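HpcH/HpaI aldolase/citrate lyase family protein (Burkholderia cenocepacia, PDB 4MF4) is of unknown function but belongs to the HpcH/HpaI aldolase/citrate lyase family, whose members are built on a TIM-barrel fold. Local coordinates at residues 14-19 against 80-85; 158-163 against 182-187. All blocks are in the same frame, centred on the assembly; numbering follows the deposited sequence. Where two conformers were deposited one is given.

Contact 1 of 2, residues 14-19 against 80-85; sequences NSLKQR and EPVVRV. With EDO (1,2-ethanediol), chain G.
The first turn of helix 15-22 lies against the N-terminal end of the TIM barrel, where Ser15 and Leu16 meet Glu80 at the start of strand 80-84. The axes of segments 15-19 and 80-84 are almost perpendicular, at 86°, and approach to 9.5 Å.

Glu80 carries the contact. Its chain bends sharply at chi2 (-90°), which brings the carboxylate round to the helix start. One oxygen, OE2, takes two hydrogen bonds from the same residue. Ser15 OG donates at 2.6 Å to Glu80 OE2, from the anti side and somewhat out of the carboxylate plane. Ser15 N donates at 3.0 Å to Glu80 OE2, from well above that plane. The negative charge thus sits at a helix N-terminus, where the helix dipole would probably favour it. In the conformer given, Arg19 would grip Ser15 with NE on Ser15 O and NH2 on Ser15 OG; with two conformers modelled this is doubtful.

Asn14 is the N-cap. Its OD1 accepts from Lys17 N at 3.1 Å, approached from above the carbonyl plane, and weakly from Leu16 N. Its ND2 points to the barrel rim, bonding Gln158 O and Thr103 OG1.

Leu16 supplies the apolar part. Its CB rests 3.8 Å from Glu80 CG. Its CD2 meets Val82 CG2 at 3.6 Å, the two side chains crossing at about a right angle.

At the far end of the strand, Arg84 NH2 donates to O2 of a 1,2-ethanediol at 2.8 Å, in the guanidinium plane. Asp54 and Gln164 hold NE and NH1 of Arg84. The whole arrangement is that of a capped N-terminal helix lying across the N-terminal end of a TIM barrel.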
ATOM      1  N   ASN A  14     -30.606  -0.739   7.154  1.00 25.60           N
ATOM      2  CA  ASN A  14     -29.685  -1.075   8.229  1.00 22.24           C
ATOM      3  C   ASN A  14     -30.439  -1.946   9.244  1.00 20.83           C
ATOM      4  O   ASN A  14     -31.247  -1.446  10.025  1.00 18.94           O
ATOM      5  CB  ASN A  14     -29.218   0.225   8.894  1.00 20.41           C
ATOM      6  CG  ASN A  14     -28.218  -0.014   9.989  1.00 18.80           C
ATOM      7  OD1 ASN A  14     -28.072  -1.147  10.459  1.00 17.40           O
ATOM      8  ND2 ASN A  14     -27.493   1.052  10.385  1.00 16.83           N
ATOM      9  N   SER A  15     -30.179  -3.243   9.197  1.00 21.30           N
ATOM     10  CA  SER A  15     -30.897  -4.210  10.007  1.00 21.04           C
ATOM     11  C   SER A  15     -30.421  -4.178  11.452  1.00 20.03           C
ATOM     12  O   SER A  15     -31.153  -4.615  12.358  1.00 19.74           O
ATOM     13  CB  SER A  15     -30.733  -5.624   9.431  1.00 22.91           C
ATOM     14  OG  SER A  15     -29.422  -6.139   9.617  1.00 22.52           O
ATOM     15  N   LEU A  16     -29.195  -3.687  11.671  1.00 18.59           N
ATOM     16  CA  LEU A  16     -28.654  -3.570  13.017  1.00 19.24           C
ATOM     17  C   LEU A  16     -29.378  -2.469  13.771  1.00 18.47           C
ATOM     18  O   LEU A  16     -29.737  -2.643  14.949  1.00 18.15           O
ATOM     19  CB  LEU A  16     -27.144  -3.312  13.014  1.00 20.00           C
ATOM     20  CG  LEU A  16     -26.485  -3.408  14.381  1.00 20.46           C
ATOM     21  CD1 LEU A  16     -26.562  -4.825  14.924  1.00 21.80           C
ATOM     22  CD2 LEU A  16     -25.032  -2.945  14.341  1.00 20.18           C
ATOM     23  N   LYS A  17     -29.609  -1.341  13.105  1.00 18.11           N
ATOM     24  CA  LYS A  17     -30.382  -0.254  13.699  1.00 18.41           C
ATOM     25  C   LYS A  17     -31.799  -0.711  14.042  1.00 19.80           C
ATOM     26  O   LYS A  17     -32.319  -0.395  15.121  1.00 17.74           O
ATOM     27  CB  LYS A  17     -30.485   0.950  12.763  1.00 18.11           C
ATOM     28  CG  LYS A  17     -31.012   2.197  13.431  1.00 18.18           C
ATOM     29  CD  LYS A  17     -31.225   3.348  12.429  1.00 19.38           C
ATOM     30  CE  LYS A  17     -31.744   4.624  13.119  1.00 20.50           C
ATOM     31  NZ  LYS A  17     -31.677   5.841  12.240  1.00 21.22           N
ATOM     32  N   GLN A  18     -32.419  -1.421  13.093  1.00 21.55           N
ATOM     33  CA  GLN A  18     -33.808  -1.820  13.249  1.00 24.02           C
ATOM     34  C   GLN A  18     -33.929  -2.774  14.447  1.00 23.07           C
ATOM     35  O   GLN A  18     -34.798  -2.604  15.311  1.00 22.85           O
ATOM     36  CB  GLN A  18     -34.321  -2.416  11.937  1.00 28.15           C
ATOM     37  CG  GLN A  18     -35.713  -3.019  11.994  1.00 33.99           C
ATOM     38  CD  GLN A  18     -35.664  -4.501  12.346  1.00 40.15           C
ATOM     39  OE1 GLN A  18     -35.060  -5.309  11.620  1.00 49.01           O
ATOM     40  NE2 GLN A  18     -36.281  -4.866  13.464  1.00 43.34           N
ATOM     41  N   ARG A  19     -33.060  -3.779  14.494  0.50 22.50           N
ATOM     42  CA  ARG A  19     -33.042  -4.706  15.626  0.50 22.06           C
ATOM     43  C   ARG A  19     -32.734  -4.004  16.949  0.50 22.51           C
ATOM     44  O   ARG A  19     -33.415  -4.264  17.946  0.50 22.93           O
ATOM     45  CB  ARG A  19     -32.071  -5.853  15.377  0.50 21.47           C
ATOM     46  CG  ARG A  19     -32.576  -6.854  14.343  0.50 20.97           C
ATOM     47  CD  ARG A  19     -31.495  -7.860  13.978  0.50 20.48           C
ATOM     48  NE  ARG A  19     -30.585  -7.381  12.951  0.50 19.40           N
ATOM     49  CZ  ARG A  19     -29.448  -7.988  12.641  0.50 19.12           C
ATOM     50  NH1 ARG A  19     -29.086  -9.059  13.315  0.50 19.38           N
ATOM     51  NH2 ARG A  19     -28.661  -7.514  11.699  0.50 18.04           N
ATOM     52  N   GLU A  80     -23.392  -7.118  10.107  1.00 18.25           N
ATOM     53  CA  GLU A  80     -23.497  -5.696   9.882  1.00 18.47           C
ATOM     54  C   GLU A  80     -22.195  -5.072  10.384  1.00 16.24           C
ATOM     55  O   GLU A  80     -21.843  -5.246  11.523  1.00 15.54           O
ATOM     56  CB  GLU A  80     -24.692  -5.151  10.666  1.00 20.46           C
ATOM     57  CG  GLU A  80     -26.047  -5.497  10.054  1.00 23.46           C
ATOM     58  CD  GLU A  80     -26.533  -4.442   9.049  1.00 25.55           C
ATOM     59  OE1 GLU A  80     -25.842  -3.410   8.889  1.00 24.55           O
ATOM     60  OE2 GLU A  80     -27.649  -4.612   8.489  1.00 27.95           O
ATOM     61  N   PRO A  81     -21.469  -4.352   9.531  1.00 15.28           N
ATOM     62  CA  PRO A  81     -20.305  -3.615  10.027  1.00 14.52           C
ATOM     63  C   PRO A  81     -20.654  -2.410  10.926  1.00 14.10           C
ATOM     64  O   PRO A  81     -21.672  -1.679  10.724  1.00 14.09           O
ATOM     65  CB  PRO A  81     -19.602  -3.112   8.745  1.00 15.17           C
ATOM     66  CG  PRO A  81     -20.541  -3.363   7.640  1.00 15.72           C
ATOM     67  CD  PRO A  81     -21.783  -4.032   8.133  1.00 15.94           C
ATOM     68  N   VAL A  82     -19.811  -2.225  11.925  1.00 13.64           N
ATOM     69  CA  VAL A  82     -19.846  -1.055  12.792  1.00 12.98           C
ATOM     70  C   VAL A  82     -18.444  -0.438  12.701  1.00 12.72           C
ATOM     71  O   VAL A  82     -17.427  -1.185  12.669  1.00 11.67           O
ATOM     72  CB  VAL A  82     -20.133  -1.521  14.241  1.00 12.91           C
ATOM     73  CG1 VAL A  82     -20.028  -0.368  15.223  1.00 12.97           C
ATOM     74  CG2 VAL A  82     -21.518  -2.191  14.336  1.00 12.79           C
ATOM     75  N   VAL A  83     -18.366   0.892  12.641  1.00 12.79           N
ATOM     76  CA  VAL A  83     -17.062   1.575  12.681  1.00 12.58           C
ATOM     77  C   VAL A  83     -16.920   2.375  13.956  1.00 12.47           C
ATOM     78  O   VAL A  83     -17.788   3.211  14.268  1.00 10.96           O
ATOM     79  CB  VAL A  83     -16.832   2.478  11.420  1.00 13.19           C
ATOM     80  CG1 VAL A  83     -15.579   3.331  11.570  1.00 13.41           C
ATOM     81  CG2 VAL A  83     -16.708   1.632  10.171  1.00 13.12           C
ATOM     82  N   ARG A  84     -15.868   2.122  14.746  1.00 12.77           N
ATOM     83  CA  ARG A  84     -15.577   3.056  15.861  1.00 14.12           C
ATOM     84  C   ARG A  84     -14.605   4.139  15.399  1.00 14.94           C
ATOM     85  O   ARG A  84     -13.435   3.820  15.121  1.00 15.04           O
ATOM     86  CB  ARG A  84     -15.005   2.376  17.095  1.00 14.86           C
ATOM     87  CG  ARG A  84     -14.577   3.421  18.150  1.00 14.34           C
ATOM     88  CD  ARG A  84     -14.456   2.844  19.534  1.00 15.26           C
ATOM     89  NE  ARG A  84     -13.248   2.045  19.668  1.00 15.70           N
ATOM     90  CZ  ARG A  84     -12.809   1.495  20.801  1.00 16.86           C
ATOM     91  NH1 ARG A  84     -13.496   1.591  21.953  1.00 16.82           N
ATOM     92  NH2 ARG A  84     -11.686   0.803  20.779  1.00 16.71           N
ATOM     93  N   VAL A  85     -15.077   5.401  15.331  1.00 14.54           N
ATOM     94  CA  VAL A  85     -14.238   6.491  14.854  1.00 14.61           C
ATOM     95  C   VAL A  85     -13.231   6.878  15.937  1.00 15.01           C
ATOM     96  O   VAL A  85     -13.420   6.539  17.114  1.00 15.52           O
ATOM     97  CB  VAL A  85     -15.035   7.722  14.351  1.00 14.61           C
ATOM     98  CG1 VAL A  85     -15.929   7.328  13.190  1.00 15.08           C
ATOM     99  CG2 VAL A  85     -15.822   8.401  15.469  1.00 14.89           C
TER
HETATM  100  C1  EDO G 301     -13.271  -1.894  23.204  1.00 36.36           C
HETATM  101  O1  EDO G 301     -13.812  -1.368  24.432  1.00 39.03           O
HETATM  102  C2  EDO G 301     -11.756  -2.062  23.236  1.00 37.15           C
HETATM  103  O2  EDO G 301     -11.130  -0.776  23.075  1.00 38.99           O

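Contact 2 of 2, residues 158-163 against 182-187; sequences QVAVIV and GVDCLF
Val163 and Leu186 run alongside each other on the outer face of two neighbouring parallel strands of the TIM barrel. Val163 CG2 touches Leu186 CD2 at 3.8 Å. The same methyl also meets Val183 CG1, at 3.9 Å. This methyl stands between the backbone N and the carbonyl carbon of Val163, which turns it toward the second strand. Helix 174-178 packs over Val163 and Leu186. It belongs to the beta-alpha-beta crossover that joins strand 160-165 to strand 185-188.

The other face looks into the barrel. There Ile162 CG2, anti to its own N, reaches Phe187 CB at 3.6 Å and also touches Cys185 CB. Leu246, on a strand further round the barrel, touches Ile162, Cys185 and Phe187.

Backbone bonds join the strands between these two faces. Val163 N donates to Cys185 O at 3.1 Å, and Phe187 N donates to Val163 O at 2.8 Å. The strand segments are inclined to each other by 31°, in keeping with the twist of a barrel sheet.

Toward Gly182 and Asp184 a side chain joins the pairing. Val161 O accepts Asp184 N, in its carbonyl plane, and only weakly Cys185 N. Gly182 O rests on Val161 CB. The Asp184 carboxylate then takes the place of a backbone acceptor. Its OD1 forms a salt bridge with Arg21, while its OD2 receives Val161 N at 2.9 Å, on the anti side and 20° out of the carboxylate plane.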
ATOM      1  N   GLN A 158     -31.236   5.399   7.968  1.00 19.59           N
ATOM      2  CA  GLN A 158     -30.481   4.165   8.095  1.00 19.46           C
ATOM      3  C   GLN A 158     -29.182   4.310   8.879  1.00 18.57           C
ATOM      4  O   GLN A 158     -28.481   3.329   9.048  1.00 17.80           O
ATOM      5  CB  GLN A 158     -30.197   3.536   6.728  1.00 19.85           C
ATOM      6  CG  GLN A 158     -31.434   3.208   5.890  1.00 21.17           C
ATOM      7  CD  GLN A 158     -32.516   2.526   6.686  1.00 21.61           C
ATOM      8  OE1 GLN A 158     -32.244   1.661   7.508  1.00 23.28           O
ATOM      9  NE2 GLN A 158     -33.746   2.948   6.475  1.00 21.97           N
ATOM     10  N   VAL A 159     -28.874   5.512   9.360  1.00 18.14           N
ATOM     11  CA  VAL A 159     -27.651   5.701  10.158  1.00 18.14           C
ATOM     12  C   VAL A 159     -27.937   5.487  11.637  1.00 17.70           C
ATOM     13  O   VAL A 159     -28.861   6.092  12.201  1.00 16.85           O
ATOM     14  CB  VAL A 159     -27.048   7.100   9.965  1.00 19.37           C
ATOM     15  CG1 VAL A 159     -25.817   7.265  10.837  1.00 20.42           C
ATOM     16  CG2 VAL A 159     -26.653   7.311   8.525  1.00 19.63           C
ATOM     17  N   ALA A 160     -27.174   4.598  12.262  1.00 16.71           N
ATOM     18  CA  ALA A 160     -27.268   4.348  13.689  1.00 16.31           C
ATOM     19  C   ALA A 160     -26.071   4.869  14.470  1.00 15.35           C
ATOM     20  O   ALA A 160     -24.947   4.821  13.996  1.00 13.66           O
ATOM     21  CB  ALA A 160     -27.447   2.868  13.937  1.00 18.10           C
ATOM     22  N   VAL A 161     -26.340   5.396  15.663  1.00 14.71           N
ATOM     23  CA  VAL A 161     -25.316   5.991  16.504  1.00 13.97           C
ATOM     24  C   VAL A 161     -25.237   5.219  17.829  1.00 13.87           C
ATOM     25  O   VAL A 161     -26.224   5.052  18.545  1.00 14.39           O
ATOM     26  CB  VAL A 161     -25.581   7.478  16.760  1.00 14.20           C
ATOM     27  CG1 VAL A 161     -24.613   8.065  17.791  1.00 14.05           C
ATOM     28  CG2 VAL A 161     -25.565   8.275  15.462  1.00 14.56           C
ATOM     29  N   ILE A 162     -24.033   4.765  18.128  1.00 13.84           N
ATOM     30  CA  ILE A 162     -23.670   4.112  19.388  1.00 13.98           C
ATOM     31  C   ILE A 162     -22.693   5.040  20.134  1.00 14.41           C
ATOM     32  O   ILE A 162     -21.640   5.457  19.578  1.00 13.76           O
ATOM     33  CB  ILE A 162     -22.955   2.767  19.160  1.00 13.69           C
ATOM     34  CG1 ILE A 162     -23.777   1.856  18.254  1.00 14.62           C
ATOM     35  CG2 ILE A 162     -22.692   2.083  20.502  1.00 13.83           C
ATOM     36  CD1 ILE A 162     -23.095   0.570  17.828  1.00 15.15           C
ATOM     37  N   VAL A 163     -23.043   5.376  21.379  1.00 14.21           N
ATOM     38  CA  VAL A 163     -22.196   6.246  22.216  1.00 14.14           C
ATOM     39  C   VAL A 163     -21.512   5.414  23.308  1.00 15.15           C
ATOM     40  O   VAL A 163     -22.163   4.663  24.037  1.00 13.29           O
ATOM     41  CB  VAL A 163     -22.975   7.419  22.816  1.00 15.20           C
ATOM     42  CG1 VAL A 163     -23.462   8.312  21.685  1.00 15.67           C
ATOM     43  CG2 VAL A 163     -24.160   6.999  23.674  1.00 15.30           C
ATOM     44  N   GLY A 182     -31.802  10.155  18.679  1.00 18.80           N
ATOM     45  CA  GLY A 182     -30.752   9.688  17.788  1.00 17.94           C
ATOM     46  C   GLY A 182     -29.687   8.788  18.402  1.00 17.78           C
ATOM     47  O   GLY A 182     -28.861   8.242  17.672  1.00 17.82           O
ATOM     48  N   VAL A 183     -29.674   8.632  19.724  1.00 16.65           N
ATOM     49  CA  VAL A 183     -28.792   7.667  20.393  1.00 16.47           C
ATOM     50  C   VAL A 183     -29.460   6.294  20.336  1.00 16.30           C
ATOM     51  O   VAL A 183     -30.500   6.081  20.948  1.00 16.89           O
ATOM     52  CB  VAL A 183     -28.507   8.053  21.869  1.00 16.01           C
ATOM     53  CG1 VAL A 183     -27.884   6.888  22.655  1.00 16.44           C
ATOM     54  CG2 VAL A 183     -27.603   9.256  21.905  1.00 15.38           C
ATOM     55  N   ASP A 184     -28.894   5.358  19.579  1.00 16.01           N
ATOM     56  CA  ASP A 184     -29.547   4.042  19.382  1.00 16.16           C
ATOM     57  C   ASP A 184     -28.975   2.985  20.340  1.00 15.73           C
ATOM     58  O   ASP A 184     -29.565   1.924  20.505  1.00 16.03           O
ATOM     59  CB  ASP A 184     -29.398   3.550  17.943  1.00 16.80           C
ATOM     60  CG  ASP A 184     -29.922   4.555  16.908  1.00 18.29           C
ATOM     61  OD1 ASP A 184     -31.117   4.974  17.020  1.00 19.16           O
ATOM     62  OD2 ASP A 184     -29.138   4.963  16.015  1.00 16.02           O
ATOM     63  N   CYS A 185     -27.836   3.255  20.984  1.00 15.14           N
ATOM     64  CA  CYS A 185     -27.258   2.277  21.879  1.00 14.58           C
ATOM     65  C   CYS A 185     -26.282   2.933  22.827  1.00 14.45           C
ATOM     66  O   CYS A 185     -25.522   3.775  22.389  1.00 13.26           O
ATOM     67  CB  CYS A 185     -26.475   1.258  21.048  1.00 15.35           C
ATOM     68  SG  CYS A 185     -25.791  -0.115  22.025  1.00 17.00           S
ATOM     69  N   LEU A 186     -26.258   2.514  24.090  1.00 14.56           N
ATOM     70  CA  LEU A 186     -25.246   2.972  25.031  1.00 15.55           C
ATOM     71  C   LEU A 186     -24.221   1.866  25.105  1.00 17.21           C
ATOM     72  O   LEU A 186     -24.597   0.725  25.361  1.00 18.37           O
ATOM     73  CB  LEU A 186     -25.823   3.196  26.428  1.00 16.17           C
ATOM     74  CG  LEU A 186     -26.991   4.140  26.583  1.00 15.89           C
ATOM     75  CD1 LEU A 186     -27.603   4.041  27.983  1.00 16.78           C
ATOM     76  CD2 LEU A 186     -26.567   5.550  26.243  1.00 16.43           C
ATOM     77  N   PHE A 187     -22.931   2.172  24.931  1.00 16.10           N
ATOM     78  CA  PHE A 187     -21.932   1.100  24.964  1.00 15.89           C
ATOM     79  C   PHE A 187     -20.963   1.250  26.134  1.00 16.33           C
ATOM     80  O   PHE A 187     -20.357   2.285  26.306  1.00 15.67           O
ATOM     81  CB  PHE A 187     -21.200   1.081  23.626  1.00 15.63           C
ATOM     82  CG  PHE A 187     -20.286  -0.102  23.438  1.00 14.74           C
ATOM     83  CD1 PHE A 187     -18.992  -0.047  23.877  1.00 15.01           C
ATOM     84  CD2 PHE A 187     -20.714  -1.221  22.768  1.00 15.22           C
ATOM     85  CE1 PHE A 187     -18.133  -1.097  23.655  1.00 15.79           C
ATOM     86  CE2 PHE A 187     -19.867  -2.290  22.547  1.00 15.05           C
ATOM     87  CZ  PHE A 187     -18.571  -2.214  22.971  1.00 15.32           C
TER

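The centres of the two contacts are about 9 Å apart, and both belong to the same closed sheet. They touch at the N-terminal end of the barrel, where helix 15-22 and its N-cap bond to the residues leading into strand 160-165. Lys17 NZ makes a probable hydrogen bond to Val159 O at 2.8 Å. The Lys17 chain packs on the way, CG against Ala160 CB at 3.7 Å. At the C-terminal end, the side where TIM barrels carry their active sites, a 1,2-ethanediol, probably from the crystallisation liquor, lies between Arg84 of contact 1 and Phe187 of contact 2. Phe187 CE1 is 4.4 Å from O1 of this 1,2-ethanediol.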